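Local coordinates for protein pyridoxine 4-oxidase (Mesorhizobium loti, PDB 4HA6) that probably catalyses the FAD-dependent oxidation of the 4-hydroxymethyl group of pyridoxine to an aldehyde, with molecular oxygen as electron acceptor, as a member of the GMC oxidoreductase family, at residues Q101-A106 / I480-T485; M282-R287 / T450-K455; G369-S374 / L382-A387. All coordinates share one frame; numbering follows the deposited sequence.

Interaction 1 of 3, residues Q101-A106 / I480-T485; sequences QAWVDA and IMPNLT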
loop_
_atom_site.group_PDB
_atom_site.type_symbol
_atom_site.label_atom_id
_atom_site.label_comp_id
_atom_site.label_asym_id
_atom_site.label_seq_id
_atom_site.Cartn_x
_atom_site.Cartn_y
_atom_site.Cartn_z
ATOM N N GLN A 101 16.477 -5.835 -2.650
ATOM C CA GLN A 101 17.396 -6.936 -2.888
ATOM C C GLN A 101 16.623 -8.247 -2.949
ATOM O O GLN A 101 16.930 -9.121 -3.763
ATOM C CB GLN A 101 18.475 -7.015 -1.798
ATOM C CG GLN A 101 19.472 -8.164 -2.018
ATOM C CD GLN A 101 20.203 -8.062 -3.356
ATOM O OE1 GLN A 101 20.792 -7.026 -3.675
ATOM N NE2 GLN A 101 20.158 -9.134 -4.148
ATOM N N ALA A 102 15.618 -8.379 -2.086
ATOM C CA ALA A 102 14.766 -9.560 -2.085
ATOM C C ALA A 102 13.955 -9.678 -3.380
ATOM O O ALA A 102 13.665 -10.791 -3.828
ATOM C CB ALA A 102 13.851 -9.567 -0.863
ATOM N N TRP A 103 13.576 -8.542 -3.971
ATOM C CA TRP A 103 12.883 -8.565 -5.266
ATOM C C TRP A 103 13.813 -9.065 -6.365
ATOM O O TRP A 103 13.371 -9.749 -7.302
ATOM C CB TRP A 103 12.382 -7.169 -5.675
ATOM C CG TRP A 103 11.219 -6.636 -4.871
ATOM C CD1 TRP A 103 10.809 -7.049 -3.637
ATOM C CD2 TRP A 103 10.319 -5.582 -5.264
ATOM N NE1 TRP A 103 9.717 -6.322 -3.233
ATOM C CE2 TRP A 103 9.390 -5.418 -4.219
ATOM C CE3 TRP A 103 10.201 -4.779 -6.411
ATOM C CZ2 TRP A 103 8.357 -4.468 -4.276
ATOM C CZ3 TRP A 103 9.182 -3.829 -6.462
ATOM C CH2 TRP A 103 8.274 -3.684 -5.403
ATOM N N VAL A 104 15.095 -8.700 -6.256
ATOM C CA VAL A 104 16.108 -9.109 -7.233
ATOM C C VAL A 104 16.325 -10.613 -7.158
ATOM O O VAL A 104 16.323 -11.305 -8.184
ATOM C CB VAL A 104 17.455 -8.401 -6.990
ATOM C CG1 VAL A 104 18.535 -8.977 -7.883
ATOM C CG2 VAL A 104 17.321 -6.916 -7.251
ATOM N N ASP A 105 16.535 -11.106 -5.940
ATOM C CA ASP A 105 16.678 -12.535 -5.710
ATOM C C ASP A 105 15.446 -13.286 -6.233
ATOM O O ASP A 105 15.575 -14.306 -6.892
ATOM C CB ASP A 105 16.878 -12.818 -4.217
ATOM C CG ASP A 105 18.107 -12.116 -3.647
ATOM O OD1 ASP A 105 19.002 -11.726 -4.430
ATOM O OD2 ASP A 105 18.175 -11.944 -2.412
ATOM N N ALA A 106 14.252 -12.770 -5.946
ATOM C CA ALA A 106 13.016 -13.441 -6.360
ATOM C C ALA A 106 12.840 -13.421 -7.880
ATOM O O ALA A 106 12.461 -14.427 -8.490
ATOM C CB ALA A 106 11.793 -12.804 -5.656
ATOM N N ILE A 480 2.027 -7.682 -7.773
ATOM C CA ILE A 480 3.255 -8.367 -8.206
ATOM C C ILE A 480 4.393 -8.375 -7.175
ATOM O O ILE A 480 5.355 -9.154 -7.331
ATOM C CB ILE A 480 3.798 -7.850 -9.555
ATOM C CG1 ILE A 480 4.371 -6.430 -9.420
ATOM C CG2 ILE A 480 2.752 -8.008 -10.674
ATOM C CD1 ILE A 480 5.905 -6.421 -9.269
ATOM N N MET A 481 4.300 -7.518 -6.147
ATOM C CA MET A 481 5.364 -7.392 -5.145
ATOM C C MET A 481 5.726 -8.746 -4.550
ATOM O O MET A 481 4.872 -9.403 -3.950
ATOM C CB MET A 481 4.932 -6.446 -4.011
ATOM C CG MET A 481 4.601 -5.035 -4.505
ATOM S SD MET A 481 3.977 -3.914 -3.214
ATOM C CE MET A 481 5.406 -3.889 -2.091
ATOM N N PRO A 482 6.985 -9.180 -4.735
ATOM C CA PRO A 482 7.431 -10.439 -4.120
ATOM C C PRO A 482 7.299 -10.362 -2.608
ATOM O O PRO A 482 6.871 -11.325 -1.972
ATOM C CB PRO A 482 8.912 -10.530 -4.532
ATOM C CG PRO A 482 8.956 -9.778 -5.877
ATOM C CD PRO A 482 7.996 -8.623 -5.663
ATOM N N ASN A 483 7.660 -9.209 -2.053
ATOM C CA ASN A 483 7.529 -8.970 -0.628
ATOM C C ASN A 483 7.285 -7.490 -0.335
ATOM O O ASN A 483 7.691 -6.609 -1.093
ATOM C CB ASN A 483 8.782 -9.441 0.121
ATOM C CG ASN A 483 10.059 -8.853 -0.461
ATOM O OD1 ASN A 483 10.748 -9.502 -1.245
ATOM N ND2 ASN A 483 10.367 -7.607 -0.098
ATOM N N LEU A 484 6.608 -7.252 0.778
ATOM C CA LEU A 484 6.430 -5.939 1.366
ATOM C C LEU A 484 7.747 -5.173 1.483
ATOM O O LEU A 484 8.777 -5.758 1.843
ATOM C CB LEU A 484 5.893 -6.159 2.773
ATOM C CG LEU A 484 4.548 -5.661 3.304
ATOM C CD1 LEU A 484 3.625 -5.095 2.237
ATOM C CD2 LEU A 484 3.868 -6.766 4.106
ATOM N N THR A 485 7.715 -3.868 1.192
ATOM C CA THR A 485 8.791 -2.969 1.623
ATOM C C THR A 485 8.654 -2.795 3.119
ATOM O O THR A 485 7.660 -3.237 3.695
ATOM C CB THR A 485 8.683 -1.608 0.953
ATOM O OG1 THR A 485 7.359 -1.092 1.152
ATOM C CG2 THR A 485 8.937 -1.763 -0.545
#
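The indole of Trp103 carries Pro482 on one face and meets Asn483 O and Met481 CE at its edge, close to the ring plane. This is helix-on-loop packing in the FAD-binding fold of a GMC oxidoreductase: helix 97-107 lies against the loop that leads from strand 473-475 of the parallel sheet to helix 490-506. Over the face, Pro482 CD stands 3.6 Å from the centroid of the five-membered ring of Trp103 and only 3° off its normal, which defines a CH-pi contact. The two side chains cross at about a right angle, and the proline meets the indole with CD and CG. One helical turn on, Ala106 CB touches Pro482 CB at 3.8 Å, and the proline thus touches two side chains one turn apart on the same helix.

At the edge, Trp103 NE1 donates to Asn483 O over 3.0 Å with an N-H...O angle of 158°. The acceptor lies near the indole plane and the donor in the carbonyl plane, on a lone pair, which helps to fix the ring's rotation. Further along the same rim, Met481 CE reaches Trp103 CZ2 at 3.7 Å; the bend at chi3 turns this methyl back to the ring. Trp103 is buried, and Ile496 of helix 490-506 also packs against it.

The amide of Asn483, inclined 67° to the indole plane, is steadied by its ND2, which donates to Leu484 O at 3.1 Å and also to Asp99 O in the first turn of helix 97-107. With ND2 so engaged, the oxygen end of the amide lies over Ala102, and Asn483 OD1 comes within 3.1 Å of Ala102 CB.

Interaction 2 of 3, residues M282-R287 / T450-K455; sequences MPDIGR and TCRMGK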
loop_
_atom_site.group_PDB
_atom_site.type_symbol
_atom_site.label_atom_id
_atom_site.label_comp_id
_atom_site.label_asym_id
_atom_site.label_seq_id
_atom_site.Cartn_x
_atom_site.Cartn_y
_atom_site.Cartn_z
ATOM N N MET A 282 -3.094 -21.836 -12.666
ATOM C CA MET A 282 -1.946 -21.148 -12.081
ATOM C C MET A 282 -2.144 -21.152 -10.569
ATOM O O MET A 282 -2.924 -20.351 -10.026
ATOM C CB MET A 282 -1.818 -19.721 -12.623
ATOM C CG MET A 282 -1.702 -19.624 -14.149
ATOM S SD MET A 282 -1.194 -17.975 -14.730
ATOM C CE MET A 282 0.488 -17.910 -14.089
ATOM N N PRO A 283 -1.486 -22.100 -9.888
ATOM C CA PRO A 283 -1.719 -22.328 -8.455
ATOM C C PRO A 283 -1.388 -21.119 -7.578
ATOM O O PRO A 283 -1.943 -21.019 -6.498
ATOM C CB PRO A 283 -0.784 -23.491 -8.132
ATOM C CG PRO A 283 -0.733 -24.276 -9.440
ATOM C CD PRO A 283 -0.756 -23.215 -10.523
ATOM N N ASP A 284 -0.526 -20.218 -8.029
ATOM C CA ASP A 284 -0.075 -19.141 -7.144
ATOM C C ASP A 284 -0.879 -17.841 -7.240
ATOM O O ASP A 284 -0.583 -16.876 -6.524
ATOM C CB ASP A 284 1.424 -18.873 -7.336
ATOM C CG ASP A 284 2.292 -19.796 -6.498
ATOM O OD1 ASP A 284 1.778 -20.837 -6.023
ATOM O OD2 ASP A 284 3.488 -19.478 -6.316
ATOM N N ILE A 285 -1.888 -17.811 -8.116
ATOM C CA ILE A 285 -2.753 -16.636 -8.206
ATOM C C ILE A 285 -3.596 -16.508 -6.951
ATOM O O ILE A 285 -4.327 -17.440 -6.576
ATOM C CB ILE A 285 -3.662 -16.660 -9.460
ATOM C CG1 ILE A 285 -2.835 -16.310 -10.703
ATOM C CG2 ILE A 285 -4.811 -15.640 -9.311
ATOM C CD1 ILE A 285 -3.572 -16.474 -12.022
ATOM N N GLY A 286 -3.482 -15.365 -6.281
ATOM C CA GLY A 286 -4.201 -15.173 -5.036
ATOM C C GLY A 286 -3.392 -15.543 -3.801
ATOM O O GLY A 286 -3.777 -15.164 -2.696
ATOM N N ARG A 287 -2.291 -16.277 -3.976
ATOM C CA ARG A 287 -1.457 -16.694 -2.848
ATOM C C ARG A 287 -0.361 -15.649 -2.585
ATOM O O ARG A 287 -0.293 -14.636 -3.288
ATOM C CB ARG A 287 -0.861 -18.083 -3.116
ATOM C CG ARG A 287 -1.928 -19.179 -3.253
ATOM C CD ARG A 287 -1.353 -20.584 -3.017
ATOM N NE ARG A 287 -0.833 -20.722 -1.658
ATOM C CZ ARG A 287 -1.593 -20.890 -0.576
ATOM N NH1 ARG A 287 -2.920 -20.944 -0.683
ATOM N NH2 ARG A 287 -1.026 -20.996 0.621
ATOM N N THR A 450 -0.242 -10.927 -4.489
ATOM C CA THR A 450 -1.178 -11.968 -4.918
ATOM C C THR A 450 -1.022 -12.385 -6.378
ATOM O O THR A 450 -1.697 -13.309 -6.843
ATOM C CB THR A 450 -2.628 -11.503 -4.691
ATOM O OG1 THR A 450 -2.781 -10.161 -5.197
ATOM C CG2 THR A 450 -2.940 -11.521 -3.204
ATOM N N CYS A 451 -0.168 -11.678 -7.112
ATOM C CA CYS A 451 0.200 -12.094 -8.457
ATOM C C CYS A 451 1.722 -12.019 -8.508
ATOM O O CYS A 451 2.286 -11.270 -9.304
ATOM C CB CYS A 451 -0.425 -11.176 -9.506
ATOM S SG CYS A 451 -2.278 -11.262 -9.624
ATOM N N ARG A 452 2.388 -12.792 -7.645
ATOM C CA ARG A 452 3.817 -12.537 -7.391
ATOM C C ARG A 452 4.710 -12.653 -8.624
ATOM O O ARG A 452 4.588 -13.584 -9.451
ATOM C CB ARG A 452 4.374 -13.388 -6.237
ATOM C CG ARG A 452 4.593 -14.831 -6.592
ATOM C CD ARG A 452 5.211 -15.659 -5.459
ATOM N NE ARG A 452 5.206 -17.052 -5.893
ATOM C CZ ARG A 452 6.160 -17.594 -6.646
ATOM N NH1 ARG A 452 7.208 -16.867 -7.009
ATOM N NH2 ARG A 452 6.075 -18.865 -7.022
ATOM N N MET A 453 5.583 -11.670 -8.754
ATOM C CA MET A 453 6.646 -11.710 -9.736
ATOM C C MET A 453 7.709 -12.683 -9.249
ATOM O O MET A 453 8.082 -12.657 -8.067
ATOM C CB MET A 453 7.238 -10.307 -9.885
ATOM C CG MET A 453 8.506 -10.254 -10.704
ATOM S SD MET A 453 9.168 -8.577 -10.872
ATOM C CE MET A 453 9.521 -8.166 -9.154
ATOM N N GLY A 454 8.195 -13.553 -10.137
ATOM C CA GLY A 454 9.250 -14.485 -9.753
ATOM C C GLY A 454 9.890 -15.151 -10.959
ATOM O O GLY A 454 9.299 -15.196 -12.049
ATOM N N LYS A 455 11.096 -15.673 -10.778
ATOM C CA LYS A 455 11.791 -16.359 -11.873
ATOM C C LYS A 455 11.481 -17.862 -11.926
ATOM O O LYS A 455 11.841 -18.548 -12.886
ATOM C CB LYS A 455 13.295 -16.154 -11.730
ATOM C CG LYS A 455 13.898 -16.846 -10.510
ATOM C CD LYS A 455 15.376 -16.433 -10.361
ATOM C CE LYS A 455 16.071 -17.213 -9.269
ATOM N NZ LYS A 455 15.402 -17.024 -7.957
HETATM O O HOH W 1 1.156 -14.904 -5.889
#
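Asp284 OD2 receives two nitrogens of a single guanidinium: Arg452 NH2 at 2.8 Å and Arg452 NE at 3.0 Å. The grip is side-on, with both N-H groups converging on one oxygen, and their angles at hydrogen of 147° and 137° show the bend such sharing imposes. OD2 lies at the guanidinium edge, near its plane, whereas the carboxylate is turned 66° away from that plane. NH2 meets the oxygen nearly head-on to its C-O bond, and NE comes from the anti side, somewhat out of the carboxylate plane. The chain of Arg452 runs extended from CG to NE, which carries the charged end across to the aspartate. NH2 has a second anionic partner, Asp456 OD2, so the arginine bridges two carboxylates; this would be expected to favour the ionised form of both.

Two loops of the GMC oxidoreductase fold are joined here, one between strands 280-281 and 293-302, the other between strands 441-443 and 473-475. The first is shaped by two overlapping beta turns, type I from Met282 to Ile285 and type II from Asp284 to Arg287. Gly286 occupies the third position of the type II turn, where its positive phi suits glycine. Its amide points out of the turn: Gly286 N donates to Thr450 O at 2.8 Å, in the carbonyl plane. A C-H...O contact lies alongside, with Thr450 CA 3.2 Å from Arg287 O.

Between backbone bond and salt bridge sits a water. It accepts from Arg452 N at 3.0 Å and has two carbonyls within donating distance, Asp284 O at 2.7 Å and Arg287 O. Thr450 turns its methyl CG2 toward Gly286 O, and its OG1 is hydrogen-bonded to Ala253 O.

Interaction 3 of 3, residues G369-S374 / L382-A387; sequences GSVRIS and LIIDPA
A two-stranded antiparallel beta hairpin forms this contact, strand 370-372 running against strand 383-385 with their axes 4.8 Å apart and their directions 173° from one another. Ser370 with Asp385 and Arg372 with Ile383 are hydrogen-bonded pairs; Val371 with Ile384 between them is a non-hydrogen-bonded pair. In the first, Ser370 N donates to Asp385 O and Asp385 N returns a bond to Ser370 O, each 2.9 Å. The second repeats the exchange, with Arg372 N to Ile383 O at 3.0 Å and Ile383 N to Arg372 O at 2.9 Å. Next to the first pair, Gly369 CA lies 3.1 Å from Asp385 O, a C-H...O contact made close by the absence of a side chain on the glycine.

On the face bearing Ser370, Arg372, Ile383 and Asp385, in the conformer described, one of two, the Arg372 chain bends at chi3 (-86°) and lays its guanidinium against the isoleucine. Ile383 CG2 sits over one face of that group, toward its rim, 3.6 Å from Arg372 NH2. Two waters link polar groups on this side: one joins Ser370 OG to Ile383 O, the other joins Ser370 OG to Asp385 OD1. Asp385 OD2 accepts from Ala387 N, an Asx turn that shapes the chain leaving the hairpin, and also from Gln65 NE2.

The other face is apolar. Val371 and Ile384 lie side by side and point the same way, with Val371 CG1 3.9 Å from Ile384 CG1; Leu382 CD1 extends this patch against the same valine methyl. Helix 252-262 covers it, Leu254 touching both Val371 and Ile384 and Ala258 touching Leu382, while Tyr60 of strand 60-61 packs on Leu382 and Ile384.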
loop_
_atom_site.group_PDB
_atom_site.type_symbol
_atom_site.label_atom_id
_atom_site.label_comp_id
_atom_site.label_asym_id
_atom_site.label_seq_id
_atom_site.Cartn_x
_atom_site.Cartn_y
_atom_site.Cartn_z
ATOM N N GLY A 369 -0.842 -15.100 3.317
ATOM C CA GLY A 369 -2.233 -15.484 3.222
ATOM C C GLY A 369 -2.693 -15.709 1.799
ATOM O O GLY A 369 -1.882 -16.004 0.906
ATOM N N SER A 370 -3.998 -15.574 1.572
ATOM C CA SER A 370 -4.521 -15.842 0.229
ATOM C C SER A 370 -5.818 -15.101 -0.004
ATOM O O SER A 370 -6.510 -14.739 0.956
ATOM C CB SER A 370 -4.753 -17.338 0.029
ATOM O OG SER A 370 -5.815 -17.808 0.859
ATOM N N VAL A 371 -6.114 -14.846 -1.278
ATOM C CA VAL A 371 -7.424 -14.341 -1.702
ATOM C C VAL A 371 -7.966 -15.320 -2.738
ATOM O O VAL A 371 -7.237 -15.726 -3.655
ATOM C CB VAL A 371 -7.328 -12.957 -2.378
ATOM C CG1 VAL A 371 -8.721 -12.347 -2.530
ATOM C CG2 VAL A 371 -6.443 -12.027 -1.579
ATOM N N ARG A 372 -9.233 -15.705 -2.583
ATOM C CA ARG A 372 -9.919 -16.637 -3.488
ATOM C C ARG A 372 -11.261 -16.035 -3.881
ATOM O O ARG A 372 -11.922 -15.434 -3.037
ATOM C CB ARG A 372 -10.243 -17.950 -2.766
ATOM C CG ARG A 372 -9.087 -18.891 -2.545
ATOM C CD ARG A 372 -9.559 -20.123 -1.744
ATOM N NE ARG A 372 -9.521 -19.909 -0.297
ATOM C CZ ARG A 372 -10.495 -20.242 0.549
ATOM N NH1 ARG A 372 -11.616 -20.798 0.106
ATOM N NH2 ARG A 372 -10.350 -20.008 1.843
ATOM N N ILE A 373 -11.682 -16.207 -5.133
ATOM C CA ILE A 373 -13.046 -15.806 -5.502
ATOM C C ILE A 373 -14.018 -16.809 -4.874
ATOM O O ILE A 373 -13.682 -18.008 -4.757
ATOM C CB ILE A 373 -13.266 -15.782 -7.035
ATOM C CG1 ILE A 373 -12.840 -17.106 -7.675
ATOM C CG2 ILE A 373 -12.514 -14.604 -7.686
ATOM C CD1 ILE A 373 -13.288 -17.260 -9.140
ATOM N N SER A 374 -15.202 -16.343 -4.467
ATOM C CA SER A 374 -16.227 -17.250 -3.923
ATOM C C SER A 374 -17.220 -17.726 -4.995
ATOM O O SER A 374 -17.958 -18.704 -4.801
ATOM C CB SER A 374 -16.987 -16.591 -2.755
ATOM O OG SER A 374 -17.793 -15.492 -3.194
ATOM N N LEU A 382 -15.107 -11.612 -2.031
ATOM C CA LEU A 382 -13.837 -12.317 -2.001
ATOM C C LEU A 382 -13.634 -12.978 -0.653
ATOM O O LEU A 382 -14.092 -12.467 0.375
ATOM C CB LEU A 382 -12.671 -11.371 -2.301
ATOM C CG LEU A 382 -12.585 -10.781 -3.707
ATOM C CD1 LEU A 382 -11.490 -9.719 -3.797
ATOM C CD2 LEU A 382 -12.376 -11.858 -4.776
ATOM N N ILE A 383 -12.956 -14.124 -0.674
ATOM C CA ILE A 383 -12.545 -14.812 0.545
ATOM C C ILE A 383 -11.084 -14.447 0.819
ATOM O O ILE A 383 -10.176 -14.921 0.130
ATOM C CB ILE A 383 -12.701 -16.324 0.404
ATOM C CG1 ILE A 383 -14.120 -16.665 -0.087
ATOM C CG2 ILE A 383 -12.361 -17.036 1.727
ATOM C CD1 ILE A 383 -14.414 -18.151 -0.105
ATOM N N ILE A 384 -10.881 -13.577 1.807
ATOM C CA ILE A 384 -9.583 -12.967 2.081
ATOM C C ILE A 384 -9.068 -13.433 3.439
ATOM O O ILE A 384 -9.653 -13.108 4.485
ATOM C CB ILE A 384 -9.693 -11.427 2.102
ATOM C CG1 ILE A 384 -10.177 -10.901 0.751
ATOM C CG2 ILE A 384 -8.355 -10.784 2.495
ATOM C CD1 ILE A 384 -10.800 -9.500 0.834
ATOM N N ASP A 385 -7.984 -14.207 3.421
ATOM C CA ASP A 385 -7.367 -14.665 4.662
ATOM C C ASP A 385 -5.940 -14.162 4.730
ATOM O O ASP A 385 -5.045 -14.823 4.225
ATOM C CB ASP A 385 -7.371 -16.198 4.738
ATOM C CG ASP A 385 -6.563 -16.730 5.923
ATOM O OD1 ASP A 385 -6.136 -17.907 5.884
ATOM O OD2 ASP A 385 -6.345 -15.971 6.895
ATOM N N PRO A 386 -5.718 -12.997 5.375
ATOM C CA PRO A 386 -4.368 -12.443 5.450
ATOM C C PRO A 386 -3.427 -13.288 6.321
ATOM O O PRO A 386 -2.231 -13.018 6.280
ATOM C CB PRO A 386 -4.583 -11.057 6.087
ATOM C CG PRO A 386 -5.923 -11.147 6.773
ATOM C CD PRO A 386 -6.730 -12.086 5.938
ATOM N N ALA A 387 -3.952 -14.261 7.076
ATOM C CA ALA A 387 -3.141 -15.102 7.980
ATOM C C ALA A 387 -2.323 -14.265 8.957
ATOM O O ALA A 387 -1.139 -14.532 9.188
ATOM C CB ALA A 387 -2.224 -16.038 7.190
HETATM O O HOH W 2 -8.551 -17.070 0.844
HETATM O O HOH W 3 -5.011 -18.432 3.433
#

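How the interactions relate
Interaction 2 lies between the other two and touches both. Toward interaction 1, with centres 12 Å apart, Ile480 O is 2.9 Å from Met453 N, and Asp105 O is 2.9 Å from Lys455 NZ, both probable hydrogen bonds. Toward interaction 3, with centres 13 Å apart, Gly286 O lies 2.8 Å from Val371 N, a probable hydrogen bond that ties the 282-287 loop to strand 370-372. Interactions 1 and 3 do not touch; their nearest atoms are about 9 Å apart. All three lie near the bound FAD: the nearest side chains, Met481, Thr450 and Leu382, are about 7, 9 and 9 Å from it. The bound pyridoxamine is farther from Met481 than the FAD is.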